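Local structure of putative uncharacterized protein smu.1604c (3L9F) at residues D39-I44 with Y75-K80. The protein probably regulates transcription as a dimeric PadR-family protein that binds DNA through a winged helix-turn-helix domain, and can bind a metal ion. Residues are numbered along the deposited sequence; the frame is centred on the assembly and turned at random.
Sequences DIILGI and YPTLRK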
loop_
_atom_site.group_PDB
_atom_site.type_symbol
_atom_site.label_atom_id
_atom_site.label_comp_id
_atom_site.label_asym_id
_atom_site.label_seq_id
_atom_site.Cartn_x
_atom_site.Cartn_y
_atom_site.Cartn_z
ATOM N N ASP A 39 7.999 -7.523 11.455
ATOM C CA ASP A 39 6.999 -8.525 11.793
ATOM C C ASP A 39 6.870 -9.559 10.683
ATOM O O ASP A 39 6.721 -10.756 10.946
ATOM C CB ASP A 39 5.645 -7.867 12.070
ATOM C CG ASP A 39 5.741 -6.761 13.107
ATOM O OD1 ASP A 39 6.148 -7.059 14.248
ATOM O OD2 ASP A 39 5.420 -5.598 12.772
ATOM N N ILE A 40 6.913 -9.110 9.441
ATOM C CA ILE A 40 6.792 -10.072 8.360
ATOM C C ILE A 40 8.064 -10.925 8.263
ATOM O O ILE A 40 8.002 -12.109 7.907
ATOM C CB ILE A 40 6.456 -9.406 7.028
ATOM C CG1 ILE A 40 6.175 -10.475 5.967
ATOM C CG2 ILE A 40 7.572 -8.486 6.613
ATOM C CD1 ILE A 40 5.396 -9.953 4.792
ATOM N N ILE A 41 9.210 -10.345 8.612
ATOM C CA ILE A 41 10.447 -11.119 8.591
ATOM C C ILE A 41 10.443 -12.181 9.680
ATOM O O ILE A 41 10.843 -13.318 9.440
ATOM C CB ILE A 41 11.707 -10.221 8.668
ATOM C CG1 ILE A 41 11.891 -9.483 7.339
ATOM C CG2 ILE A 41 12.950 -11.061 8.975
ATOM C CD1 ILE A 41 12.789 -8.277 7.426
ATOM N N LEU A 42 9.977 -11.828 10.875
ATOM C CA LEU A 42 9.853 -12.835 11.926
ATOM C C LEU A 42 8.900 -13.931 11.488
ATOM O O LEU A 42 9.126 -15.108 11.779
ATOM C CB LEU A 42 9.358 -12.216 13.229
ATOM C CG LEU A 42 10.436 -11.436 13.961
ATOM C CD1 LEU A 42 9.828 -10.787 15.207
ATOM C CD2 LEU A 42 11.573 -12.383 14.324
ATOM N N GLY A 43 7.830 -13.542 10.804
ATOM C CA GLY A 43 6.915 -14.515 10.228
ATOM C C GLY A 43 7.609 -15.475 9.272
ATOM O O GLY A 43 7.423 -16.700 9.351
ATOM N N ILE A 44 8.411 -14.921 8.365
ATOM C CA ILE A 44 9.148 -15.732 7.402
ATOM C C ILE A 44 10.109 -16.681 8.105
ATOM O O ILE A 44 10.267 -17.832 7.695
ATOM C CB ILE A 44 9.931 -14.849 6.418
ATOM C CG1 ILE A 44 8.970 -14.172 5.447
ATOM C CG2 ILE A 44 10.956 -15.668 5.656
ATOM C CD1 ILE A 44 9.601 -13.090 4.638
ATOM N N TYR A 75 17.532 -5.558 4.565
ATOM C CA TYR A 75 18.862 -5.635 5.162
ATOM C C TYR A 75 19.017 -4.834 6.467
ATOM O O TYR A 75 19.506 -5.362 7.462
ATOM C CB TYR A 75 19.943 -5.317 4.116
ATOM C CG TYR A 75 19.813 -6.198 2.884
ATOM C CD1 TYR A 75 20.068 -7.564 2.952
ATOM C CD2 TYR A 75 19.410 -5.668 1.662
ATOM C CE1 TYR A 75 19.937 -8.381 1.832
ATOM C CE2 TYR A 75 19.280 -6.472 0.538
ATOM C CZ TYR A 75 19.546 -7.828 0.627
ATOM O OH TYR A 75 19.411 -8.628 -0.491
ATOM N N PRO A 76 18.567 -3.571 6.485
ATOM C CA PRO A 76 18.591 -2.857 7.767
ATOM C C PRO A 76 17.715 -3.520 8.832
ATOM O O PRO A 76 18.055 -3.485 10.016
ATOM C CB PRO A 76 18.025 -1.479 7.402
ATOM C CG PRO A 76 18.385 -1.312 5.967
ATOM C CD PRO A 76 18.248 -2.676 5.360
ATOM N N THR A 77 16.605 -4.123 8.418
ATOM C CA THR A 77 15.667 -4.692 9.373
ATOM C C THR A 77 16.241 -5.982 9.960
ATOM O O THR A 77 16.082 -6.268 11.151
ATOM C CB THR A 77 14.310 -4.967 8.708
ATOM O OG1 THR A 77 13.757 -3.727 8.246
ATOM C CG2 THR A 77 13.353 -5.612 9.690
ATOM N N LEU A 78 16.912 -6.758 9.117
ATOM C CA LEU A 78 17.620 -7.940 9.600
ATOM C C LEU A 78 18.701 -7.537 10.609
ATOM O O LEU A 78 18.888 -8.193 11.639
ATOM C CB LEU A 78 18.235 -8.715 8.436
ATOM C CG LEU A 78 17.255 -9.457 7.522
ATOM C CD1 LEU A 78 17.971 -9.906 6.254
ATOM C CD2 LEU A 78 16.645 -10.650 8.268
ATOM N N ARG A 79 19.402 -6.449 10.315
ATOM C CA ARG A 79 20.444 -5.964 11.211
ATOM C C ARG A 79 19.886 -5.616 12.586
ATOM O O ARG A 79 20.485 -5.961 13.607
ATOM C CB ARG A 79 21.197 -4.773 10.601
ATOM C CG ARG A 79 22.174 -5.176 9.492
ATOM C CD ARG A 79 23.206 -4.093 9.197
ATOM N NE ARG A 79 22.616 -2.899 8.595
ATOM C CZ ARG A 79 22.419 -2.736 7.289
ATOM N NH1 ARG A 79 22.757 -3.696 6.440
ATOM N NH2 ARG A 79 21.876 -1.615 6.832
ATOM N N LYS A 80 18.738 -4.946 12.612
ATOM C CA LYS A 80 18.126 -4.541 13.878
ATOM C C LYS A 80 17.546 -5.726 14.647
ATOM O O LYS A 80 17.669 -5.809 15.867
ATOM C CB LYS A 80 17.056 -3.471 13.661
ATOM C CG LYS A 80 16.474 -2.944 14.957
ATOM C CD LYS A 80 15.900 -1.543 14.794
ATOM C CE LYS A 80 15.285 -1.067 16.102
ATOM N NZ LYS A 80 16.164 -1.414 17.258
#
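Ile41 and Leu78 mark the nearest approach of two helical backbones, with their CA atoms 7.9 Å apart. Both segments are regular helix, 39-44 on helix 37-44 and 75-80 on helix 74-83. Within 39-44, Ile41 makes the contacts to 75-80, where it meets Thr77 and Leu78. Its CG1 branch lies beside its own backbone N (chi1 -72°), and the chain extends from there to CD1. That methyl touches CG2 of Thr77 at 3.5 Å, methyl against methyl. The other branch serves Leu78: Ile41 CG2 packs on Leu78 CD2 at 3.8 Å, and these two side chains cross at about a right angle. The two branches of one isoleucine thus contact successive residues of the partner helix. Thr77 OG1 hydrogen-bonds Met73 O, four residues earlier, while CG2 meets Ile41. The contact is small, with 132 Å² buried in all, and wholly apolar. Ile41 also touches Met73 and Leu81, while Leu78 also rests on Ile55 of helix 52-62. Helices 37-44, 52-62 and 74-83, with strands 87-92 and 100-105, are arranged as in the winged helix-turn-helix domain of PadR regulators; this contact joins helices 37-44 and 74-83 in its hydrophobic core.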